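Local structure of Cow rumen GH26 endo-mannanase (Metagenome, 6UEH) at residues A[240-245]-A[261-266]; A[246-251]-A[266-271]; A[309-314]-A[327-332]. The protein is an endo-beta-1,4-mannanase that probably cleaves internal beta-1,4-mannosidic linkages in the backbone of mannans such as galactomannan. All blocks are in the same frame, centred on the assembly; numbering follows the deposited sequence.

How the interactions relate
All three contacts belong to loops at one rim of the GH26 barrel. Interactions 1 and 2 have centres about 9 Å apart and form one continuous excursion after strand 234-238; Ser266 belongs to both, and Ser267 OG bonds to Pro244 O at 2.6 Å. Interaction 3, in the loop after strand 306-309, is centred about 11 Å from interaction 1 and about 16 Å from interaction 2. Trp328 ties the two loops: its N bonds to Tyr263 O at 2.9 Å and its O to Thr271 OG1 at 2.6 Å. Interactions 1 and 3 each supply a histidine to the same acetate, whereas interaction 2 lies farther out.

Interaction 1 (A[240-245]-A[261-266]); sequences HINVPK and CTYATS. With ACT (acetate ion), chain D.
Lys245 and Cys261 meet at one end of a short two-stranded antiparallel sheet, and Tyr263 packs on His240 at the other; the sheet lies in the long loop that follows strand 234-238 of the (beta/alpha)8 barrel. Its two strands are held by a reciprocal pair of backbone bonds, Val243 N to Thr262 O at 2.8 Å and Thr262 N to Val243 O at 2.9 Å. At the next pair, Pro244 with Cys261, the backbones draw close without such bonds, and Cys261 CA sends its hydrogen toward Val243 O at 3.4 Å. The Cys261 side chain points away overall and packs against Leu213, although its CB still touches the opposite strand.

Lys245 uses its aliphatic chain rather than its charge here. It runs fully extended across Thr262 at about a right angle, with CG 3.8 Å from Thr262 CG2 and CE 3.3 Å from Cys261 O. That straight chain carries NZ on to a hydrogen bond with Gln259 O. Thr262 places its own hydroxyl anti to the backbone N (chi1 -172°), where OG1 accepts from Ala264 N in an ST turn; this bends the chain as it leaves the strand.

Past the bend, the Tyr263 ring lies beside His240, pointing the same way. The pair is T-shaped: His240 CD2 comes over one face of the tyrosine, nearer the rim than the middle, with the planes at 66°. Asp206 OD2 holds His240 ND1, which helps fix the imidazole's rotation. The other ring nitrogen, His240 NE2, donates a fairly straight bond of 2.6 Å to O of the acetate ion.

Interaction 2 (A[246-251]-A[266-271]); sequences DFDSYE and SSTFKT
Phe247 and Phe269 make an edge-to-face pair. Phe269 CD2 sits 3.4 Å above the plane of the Phe247 ring, close to its centre, and the two planes are 69° apart. All six ring carbons of Phe247 therefore lie at similar distances from that one atom, the shortest being Phe247 CE1 to Phe269 CD2 at 3.5 Å. In Phe269, CG lies anti to the backbone N (chi1 -175°), and the ring presents its CD2 edge to the face of Phe247.

On the outer side the contact is polar. Thr268 OG1 accepts a moderately bent bond from Phe247 N at 3.0 Å, and the same hydroxyl has a weak hydrogen bond with Lys245 O. Two waters extend this link: one lies 2.6 Å from Thr268 OG1, with which it is hydrogen-bonded, and more loosely accepts from Asp248 N, while the other donates to Asp248 OD1 at 2.6 Å and, more loosely, to Thr268 O at 3.2 Å.

These are irregular loops of the GH26 barrel, lying to either side of strand 261-262 in sequence, and small turns shape them. Ser267 OG accepts from Phe269 N at 2.9 Å in an ST turn, and it is also hydrogen-bonded to the carbonyls of Pro244 and Lys245, where strand 243-244 ends. In the other segment, Ser249 OG donates to Asp246 OD2 from above the carboxylate plane.

Farther out, helix 280-301 backs the aromatic pair. Lys280 makes a cation-pi contact with Phe247 and bonds to Phe247 O and Tyr250 O, and Glu281 touches both phenylalanines. Trp328, from the loop before helix 334-351, packs edge-to-face with Phe269.

Interaction 3 (A[309-314]-A[327-332]); sequences RPLHEA and FWWGKA. With ACT (acetate ion), chain D.
Trp329 and His312 both turn CG into the position between the backbone N and the carbonyl carbon, with chi1 at 46° and 68°. For Trp329 this swings the indole back over Leu311, its N-H facing the backbone of the opposite segment. Trp329 NE1 donates to His312 O at 2.9 Å; the acceptor lies exactly in the indole plane, while the donor is tilted out of the carbonyl plane, and the bond is somewhat bent at 153°.

The indole is sandwiched. Leu311 CA rests over one face in a CH-pi contact, 3.7 Å from the centroid of the five-membered ring, and Leu311 CD2 reaches CG of Trp329 at 3.6 Å. Phe327 CB covers the opposite face. With both faces packed and its N-H engaged, the indole has little freedom to rotate.

Phe327 carries the cluster on to the imidazole. Its CE2 stands 3.4 Å above the plane of His312, displaced toward the ring's rim, and the two rings are inclined obliquely. The phenyl edge also meets His312 O, so that one carbonyl faces both an N-H and an aromatic C-H. Glu313 OE1 lies 3.4 Å from Phe327 CE2 and takes its hydrogen bond from Trp326 NE1. A water bridges the two backbones, donating to Glu313 O at 2.8 Å and accepting from Phe327 N at 2.9 Å.

Beyond this packing, His312 NE2 donates to OXT of the acetate at 2.9 Å, beside Glu313 and with Glu428 touching the imidazole. Such a His-Glu pair just after the fourth barrel strand, facing a glutamate on the seventh, is consistent with the active-site cleft of GH26 mannanases.

Interaction 1 (A[240-245]-A[261-266])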
loop_
_atom_site.group_PDB
_atom_site.type_symbol
_atom_site.label_atom_id
_atom_site.label_comp_id
_atom_site.label_asym_id
_atom_site.label_seq_id
_atom_site.Cartn_x
_atom_site.Cartn_y
_atom_site.Cartn_z
ATOM N N HIS A 240 14.225 -0.891 -11.818
ATOM C CA HIS A 240 15.125 0.134 -11.288
ATOM C C HIS A 240 16.001 0.744 -12.382
ATOM O O HIS A 240 17.232 0.683 -12.307
ATOM C CB HIS A 240 16.018 -0.444 -10.184
ATOM C CG HIS A 240 15.319 -0.642 -8.875
ATOM N ND1 HIS A 240 14.464 -1.697 -8.637
ATOM C CD2 HIS A 240 15.354 0.080 -7.730
ATOM C CE1 HIS A 240 14.003 -1.616 -7.402
ATOM N NE2 HIS A 240 14.525 -0.547 -6.830
ATOM N N ILE A 241 15.369 1.345 -13.386
ATOM C CA ILE A 241 16.105 1.903 -14.514
ATOM C C ILE A 241 16.893 3.149 -14.099
ATOM O O ILE A 241 16.331 4.128 -13.602
ATOM C CB ILE A 241 15.157 2.232 -15.701
ATOM C CG1 ILE A 241 15.931 2.888 -16.847
ATOM C CG2 ILE A 241 13.975 3.093 -15.255
ATOM C CD1 ILE A 241 16.978 1.986 -17.476
ATOM N N ASN A 242 18.207 3.089 -14.290
ATOM C CA ASN A 242 19.095 4.188 -13.927
ATOM C C ASN A 242 19.221 5.242 -15.023
ATOM O O ASN A 242 18.939 4.981 -16.191
ATOM C CB ASN A 242 20.495 3.660 -13.587
ATOM C CG ASN A 242 20.555 2.965 -12.239
ATOM O OD1 ASN A 242 19.633 2.247 -11.849
ATOM N ND2 ASN A 242 21.648 3.183 -11.517
ATOM N N VAL A 243 19.652 6.435 -14.630
ATOM C CA VAL A 243 20.042 7.471 -15.578
ATOM C C VAL A 243 21.490 7.850 -15.281
ATOM O O VAL A 243 21.974 7.606 -14.175
ATOM C CB VAL A 243 19.134 8.719 -15.486
ATOM C CG1 VAL A 243 17.690 8.358 -15.812
ATOM C CG2 VAL A 243 19.242 9.361 -14.107
ATOM N N PRO A 244 22.197 8.427 -16.267
ATOM C CA PRO A 244 23.550 8.908 -15.965
ATOM C C PRO A 244 23.522 10.030 -14.933
ATOM O O PRO A 244 22.660 10.904 -15.019
ATOM C CB PRO A 244 24.057 9.422 -17.318
ATOM C CG PRO A 244 23.219 8.719 -18.333
ATOM C CD PRO A 244 21.872 8.559 -17.698
ATOM N N LYS A 245 24.434 9.995 -13.965
ATOM C CA LYS A 245 24.534 11.067 -12.981
ATOM C C LYS A 245 24.883 12.377 -13.676
ATOM O O LYS A 245 24.217 13.393 -13.484
ATOM C CB LYS A 245 25.585 10.743 -11.918
ATOM C CG LYS A 245 25.252 9.561 -11.027
ATOM C CD LYS A 245 26.359 9.347 -10.003
ATOM C CE LYS A 245 26.058 8.180 -9.079
ATOM N NZ LYS A 245 27.156 7.971 -8.094
ATOM N N CYS A 261 26.062 5.867 -12.613
ATOM C CA CYS A 261 24.629 5.928 -12.863
ATOM C C CYS A 261 23.874 6.004 -11.545
ATOM O O CYS A 261 24.429 5.716 -10.484
ATOM C CB CYS A 261 24.170 4.716 -13.671
ATOM S SG CYS A 261 25.014 4.527 -15.254
ATOM N N THR A 262 22.607 6.396 -11.612
ATOM C CA THR A 262 21.783 6.483 -10.416
ATOM C C THR A 262 20.308 6.332 -10.763
ATOM O O THR A 262 19.887 6.634 -11.882
ATOM C CB THR A 262 22.004 7.823 -9.675
ATOM O OG1 THR A 262 21.315 7.804 -8.418
ATOM C CG2 THR A 262 21.499 8.994 -10.508
ATOM N N TYR A 263 19.526 5.842 -9.808
ATOM C CA TYR A 263 18.077 5.864 -9.944
ATOM C C TYR A 263 17.508 6.926 -9.011
ATOM O O TYR A 263 16.296 7.109 -8.927
ATOM C CB TYR A 263 17.462 4.490 -9.642
ATOM C CG TYR A 263 17.931 3.835 -8.355
ATOM C CD1 TYR A 263 17.708 4.431 -7.118
ATOM C CD2 TYR A 263 18.570 2.601 -8.378
ATOM C CE1 TYR A 263 18.127 3.833 -5.947
ATOM C CE2 TYR A 263 18.989 1.993 -7.209
ATOM C CZ TYR A 263 18.764 2.614 -5.997
ATOM O OH TYR A 263 19.180 2.016 -4.831
ATOM N N ALA A 264 18.402 7.613 -8.306
ATOM C CA ALA A 264 18.008 8.583 -7.288
ATOM C C ALA A 264 17.787 9.972 -7.881
ATOM O O ALA A 264 17.672 10.129 -9.096
ATOM C CB ALA A 264 19.053 8.641 -6.183
ATOM N N THR A 265 17.735 10.976 -7.010
ATOM C CA THR A 265 17.423 12.342 -7.422
ATOM C C THR A 265 18.666 13.222 -7.503
ATOM O O THR A 265 18.588 14.441 -7.348
ATOM C CB THR A 265 16.415 12.992 -6.453
ATOM O OG1 THR A 265 16.946 12.967 -5.123
ATOM C CG2 THR A 265 15.096 12.238 -6.474
ATOM N N SER A 266 19.812 12.600 -7.757
ATOM C CA SER A 266 21.089 13.302 -7.735
ATOM C C SER A 266 21.652 13.571 -9.131
ATOM O O SER A 266 22.785 14.027 -9.266
ATOM C CB SER A 266 22.103 12.500 -6.916
ATOM O OG SER A 266 22.148 11.151 -7.353
HETATM C C ACT D . 13.563 -0.817 -3.732
HETATM O O ACT D . 14.449 -0.091 -4.235
HETATM O OXT ACT D . 12.543 -0.999 -4.432
HETATM C CH3 ACT D . 13.721 -1.433 -2.374
#

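Interaction 2 (A[246-251]-A[266-271])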
loop_
_atom_site.group_PDB
_atom_site.type_symbol
_atom_site.label_atom_id
_atom_site.label_comp_id
_atom_site.label_asym_id
_atom_site.label_seq_id
_atom_site.Cartn_x
_atom_site.Cartn_y
_atom_site.Cartn_z
ATOM N N ASP A 246 25.937 12.333 -14.484
ATOM C CA ASP A 246 26.358 13.477 -15.283
ATOM C C ASP A 246 25.734 13.393 -16.671
ATOM O O ASP A 246 26.344 12.881 -17.608
ATOM C CB ASP A 246 27.885 13.528 -15.377
ATOM C CG ASP A 246 28.385 14.690 -16.214
ATOM O OD1 ASP A 246 27.644 15.684 -16.366
ATOM O OD2 ASP A 246 29.527 14.611 -16.713
ATOM N N PHE A 247 24.510 13.895 -16.795
ATOM C CA PHE A 247 23.755 13.755 -18.032
ATOM C C PHE A 247 24.127 14.823 -19.058
ATOM O O PHE A 247 23.832 14.676 -20.244
ATOM C CB PHE A 247 22.255 13.805 -17.744
ATOM C CG PHE A 247 21.407 13.265 -18.860
ATOM C CD1 PHE A 247 21.450 11.920 -19.189
ATOM C CD2 PHE A 247 20.560 14.098 -19.574
ATOM C CE1 PHE A 247 20.669 11.416 -20.213
ATOM C CE2 PHE A 247 19.774 13.599 -20.598
ATOM C CZ PHE A 247 19.830 12.257 -20.918
ATOM N N ASP A 248 24.778 15.890 -18.603
ATOM C CA ASP A 248 25.189 16.968 -19.497
ATOM C C ASP A 248 26.233 16.497 -20.505
ATOM O O ASP A 248 26.175 16.855 -21.681
ATOM C CB ASP A 248 25.739 18.155 -18.701
ATOM C CG ASP A 248 24.665 18.884 -17.917
ATOM O OD1 ASP A 248 23.478 18.793 -18.301
ATOM O OD2 ASP A 248 25.006 19.552 -16.919
ATOM N N SER A 249 27.185 15.692 -20.041
ATOM C CA SER A 249 28.267 15.224 -20.902
ATOM C C SER A 249 27.900 13.920 -21.602
ATOM O O SER A 249 28.599 13.479 -22.514
ATOM C CB SER A 249 29.554 15.038 -20.097
ATOM O OG SER A 249 29.442 13.942 -19.208
ATOM N N TYR A 250 26.805 13.305 -21.169
ATOM C CA TYR A 250 26.355 12.054 -21.766
ATOM C C TYR A 250 25.871 12.252 -23.199
ATOM O O TYR A 250 25.217 13.244 -23.517
ATOM C CB TYR A 250 25.238 11.428 -20.925
ATOM C CG TYR A 250 24.576 10.237 -21.581
ATOM C CD1 TYR A 250 25.174 8.983 -21.553
ATOM C CD2 TYR A 250 23.353 10.366 -22.231
ATOM C CE1 TYR A 250 24.573 7.889 -22.154
ATOM C CE2 TYR A 250 22.745 9.280 -22.836
ATOM C CZ TYR A 250 23.359 8.043 -22.793
ATOM O OH TYR A 250 22.756 6.960 -23.395
ATOM N N GLU A 251 26.213 11.300 -24.062
ATOM C CA GLU A 251 25.654 11.233 -25.406
ATOM C C GLU A 251 25.103 9.829 -25.635
ATOM O O GLU A 251 25.574 8.868 -25.029
ATOM C CB GLU A 251 26.706 11.587 -26.460
ATOM C CG GLU A 251 27.543 12.801 -26.101
ATOM C CD GLU A 251 28.463 13.236 -27.220
ATOM O OE1 GLU A 251 28.779 12.400 -28.095
ATOM O OE2 GLU A 251 28.881 14.414 -27.216
ATOM N N SER A 266 19.812 12.600 -7.757
ATOM C CA SER A 266 21.089 13.302 -7.735
ATOM C C SER A 266 21.652 13.571 -9.131
ATOM O O SER A 266 22.785 14.027 -9.266
ATOM C CB SER A 266 22.103 12.500 -6.916
ATOM O OG SER A 266 22.148 11.151 -7.353
ATOM N N SER A 267 20.862 13.291 -10.162
ATOM C CA SER A 267 21.322 13.463 -11.538
ATOM C C SER A 267 20.912 14.808 -12.130
ATOM O O SER A 267 19.967 15.441 -11.662
ATOM C CB SER A 267 20.788 12.333 -12.420
ATOM O OG SER A 267 21.137 12.543 -13.778
ATOM N N THR A 268 21.631 15.235 -13.166
ATOM C CA THR A 268 21.282 16.449 -13.897
ATOM C C THR A 268 20.254 16.138 -14.985
ATOM O O THR A 268 19.793 17.030 -15.698
ATOM C CB THR A 268 22.521 17.105 -14.524
ATOM O OG1 THR A 268 23.214 16.145 -15.332
ATOM C CG2 THR A 268 23.459 17.613 -13.435
ATOM N N PHE A 269 19.917 14.858 -15.108
ATOM C CA PHE A 269 18.821 14.399 -15.956
ATOM C C PHE A 269 17.537 15.137 -15.577
ATOM O O PHE A 269 17.075 15.046 -14.439
ATOM C CB PHE A 269 18.652 12.880 -15.800
ATOM C CG PHE A 269 17.633 12.261 -16.721
ATOM C CD1 PHE A 269 16.294 12.209 -16.368
ATOM C CD2 PHE A 269 18.027 11.677 -17.915
ATOM C CE1 PHE A 269 15.358 11.616 -17.204
ATOM C CE2 PHE A 269 17.099 11.080 -18.756
ATOM C CZ PHE A 269 15.764 11.050 -18.400
ATOM N N LYS A 270 16.977 15.883 -16.524
ATOM C CA LYS A 270 15.739 16.618 -16.278
ATOM C C LYS A 270 14.535 15.690 -16.405
ATOM O O LYS A 270 14.134 15.327 -17.511
ATOM C CB LYS A 270 15.609 17.800 -17.242
ATOM C CG LYS A 270 16.639 18.897 -17.014
ATOM C CD LYS A 270 16.378 20.100 -17.910
ATOM C CE LYS A 270 17.401 21.199 -17.671
ATOM N NZ LYS A 270 18.793 20.729 -17.920
ATOM N N THR A 271 13.969 15.311 -15.262
ATOM C CA THR A 271 12.894 14.322 -15.211
ATOM C C THR A 271 11.714 14.668 -16.120
ATOM O O THR A 271 11.231 13.820 -16.871
ATOM C CB THR A 271 12.378 14.145 -13.767
ATOM O OG1 THR A 271 13.397 13.532 -12.970
ATOM C CG2 THR A 271 11.132 13.271 -13.742
HETATM O O HOH W 1 25.708 16.952 -15.646
HETATM O O HOH W 2 21.318 17.409 -18.487
#

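Interaction 3 (A[309-314]-A[327-332])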
loop_
_atom_site.group_PDB
_atom_site.type_symbol
_atom_site.label_atom_id
_atom_site.label_comp_id
_atom_site.label_asym_id
_atom_site.label_seq_id
_atom_site.Cartn_x
_atom_site.Cartn_y
_atom_site.Cartn_z
ATOM N N ARG A 309 5.430 -3.677 -12.109
ATOM C CA ARG A 309 5.418 -2.548 -11.183
ATOM C C ARG A 309 6.535 -1.550 -11.509
ATOM O O ARG A 309 7.512 -1.431 -10.769
ATOM C CB ARG A 309 5.546 -3.055 -9.740
ATOM C CG ARG A 309 5.298 -2.008 -8.662
ATOM C CD ARG A 309 5.249 -2.653 -7.281
ATOM N NE ARG A 309 6.467 -3.401 -6.977
ATOM C CZ ARG A 309 7.426 -2.967 -6.165
ATOM N NH1 ARG A 309 7.306 -1.789 -5.561
ATOM N NH2 ARG A 309 8.500 -3.715 -5.944
ATOM N N PRO A 310 6.394 -0.827 -12.630
ATOM C CA PRO A 310 7.413 0.156 -12.995
ATOM C C PRO A 310 7.218 1.444 -12.214
ATOM O O PRO A 310 6.173 1.593 -11.579
ATOM C CB PRO A 310 7.154 0.375 -14.483
ATOM C CG PRO A 310 5.665 0.245 -14.592
ATOM C CD PRO A 310 5.258 -0.806 -13.572
ATOM N N LEU A 311 8.198 2.345 -12.258
ATOM C CA LEU A 311 8.038 3.693 -11.718
ATOM C C LEU A 311 7.492 3.665 -10.295
ATOM O O LEU A 311 6.568 4.407 -9.958
ATOM C CB LEU A 311 7.113 4.510 -12.624
ATOM C CG LEU A 311 7.565 4.636 -14.083
ATOM C CD1 LEU A 311 6.440 5.164 -14.962
ATOM C CD2 LEU A 311 8.780 5.543 -14.175
ATOM N N HIS A 312 8.070 2.797 -9.471
ATOM C CA HIS A 312 7.518 2.495 -8.157
ATOM C C HIS A 312 7.984 3.470 -7.076
ATOM O O HIS A 312 8.924 4.241 -7.285
ATOM C CB HIS A 312 7.877 1.058 -7.762
ATOM C CG HIS A 312 9.335 0.846 -7.494
ATOM N ND1 HIS A 312 10.309 1.080 -8.441
ATOM C CD2 HIS A 312 9.982 0.408 -6.388
ATOM C CE1 HIS A 312 11.494 0.805 -7.927
ATOM N NE2 HIS A 312 11.324 0.394 -6.683
ATOM N N GLU A 313 7.306 3.427 -5.929
ATOM C CA GLU A 313 7.612 4.279 -4.778
ATOM C C GLU A 313 7.746 5.748 -5.171
ATOM O O GLU A 313 8.623 6.455 -4.676
ATOM C CB GLU A 313 8.891 3.798 -4.087
ATOM C CG GLU A 313 8.798 2.384 -3.534
ATOM C CD GLU A 313 10.047 1.967 -2.768
ATOM O OE1 GLU A 313 11.020 2.747 -2.740
ATOM O OE2 GLU A 313 10.060 0.858 -2.194
ATOM N N ALA A 314 6.860 6.194 -6.056
ATOM C CA ALA A 314 6.987 7.494 -6.713
ATOM C C ALA A 314 7.057 8.677 -5.750
ATOM O O ALA A 314 7.983 9.487 -5.828
ATOM C CB ALA A 314 5.839 7.690 -7.680
ATOM N N PHE A 327 13.323 8.462 -5.982
ATOM C CA PHE A 327 13.589 7.976 -7.334
ATOM C C PHE A 327 13.461 9.132 -8.322
ATOM O O PHE A 327 12.678 10.055 -8.092
ATOM C CB PHE A 327 12.631 6.845 -7.705
ATOM C CG PHE A 327 12.919 5.550 -7.001
ATOM C CD1 PHE A 327 14.219 5.089 -6.870
ATOM C CD2 PHE A 327 11.890 4.798 -6.460
ATOM C CE1 PHE A 327 14.485 3.898 -6.223
ATOM C CE2 PHE A 327 12.151 3.604 -5.809
ATOM C CZ PHE A 327 13.448 3.155 -5.689
ATOM N N TRP A 328 14.215 9.085 -9.420
ATOM C CA TRP A 328 14.265 10.225 -10.334
ATOM C C TRP A 328 12.915 10.517 -10.989
ATOM O O TRP A 328 12.614 11.667 -11.304
ATOM C CB TRP A 328 15.342 10.025 -11.414
ATOM C CG TRP A 328 15.107 8.893 -12.388
ATOM C CD1 TRP A 328 15.658 7.645 -12.337
ATOM C CD2 TRP A 328 14.289 8.921 -13.569
ATOM N NE1 TRP A 328 15.225 6.890 -13.401
ATOM C CE2 TRP A 328 14.384 7.649 -14.172
ATOM C CE3 TRP A 328 13.483 9.894 -14.171
ATOM C CZ2 TRP A 328 13.701 7.324 -15.346
ATOM C CZ3 TRP A 328 12.804 9.570 -15.337
ATOM C CH2 TRP A 328 12.919 8.295 -15.912
ATOM N N TRP A 329 12.090 9.491 -11.173
ATOM C CA TRP A 329 10.816 9.690 -11.858
ATOM C C TRP A 329 9.781 10.440 -11.012
ATOM O O TRP A 329 8.724 10.812 -11.517
ATOM C CB TRP A 329 10.237 8.349 -12.327
ATOM C CG TRP A 329 10.254 7.241 -11.312
ATOM C CD1 TRP A 329 9.380 7.059 -10.281
ATOM C CD2 TRP A 329 11.175 6.146 -11.256
ATOM N NE1 TRP A 329 9.708 5.923 -9.577
ATOM C CE2 TRP A 329 10.806 5.344 -10.157
ATOM C CE3 TRP A 329 12.283 5.767 -12.024
ATOM C CZ2 TRP A 329 11.502 4.187 -9.808
ATOM C CZ3 TRP A 329 12.973 4.619 -11.676
ATOM C CH2 TRP A 329 12.580 3.844 -10.575
ATOM N N GLY A 330 10.088 10.679 -9.741
ATOM C CA GLY A 330 9.185 11.424 -8.877
ATOM C C GLY A 330 9.706 12.811 -8.552
ATOM O O GLY A 330 9.056 13.591 -7.854
ATOM N N LYS A 331 10.887 13.113 -9.079
ATOM C CA LYS A 331 11.618 14.335 -8.759
ATOM C C LYS A 331 10.903 15.609 -9.208
ATOM O O LYS A 331 11.094 16.672 -8.622
ATOM C CB LYS A 331 13.009 14.270 -9.393
ATOM C CG LYS A 331 13.979 15.348 -8.956
ATOM C CD LYS A 331 15.328 15.124 -9.617
ATOM C CE LYS A 331 16.345 16.174 -9.201
ATOM N NZ LYS A 331 17.664 15.912 -9.837
ATOM N N ALA A 332 10.084 15.497 -10.250
ATOM C CA ALA A 332 9.413 16.662 -10.820
ATOM C C ALA A 332 7.985 16.832 -10.304
ATOM O O ALA A 332 7.245 17.692 -10.784
ATOM C CB ALA A 332 9.414 16.572 -12.337
HETATM C C ACT D . 13.563 -0.817 -3.732
HETATM O O ACT D . 14.449 -0.091 -4.235
HETATM O OXT ACT D . 12.543 -0.999 -4.432
HETATM C CH3 ACT D . 13.721 -1.433 -2.374
HETATM O O HOH W 3 10.530 8.383 -5.151
#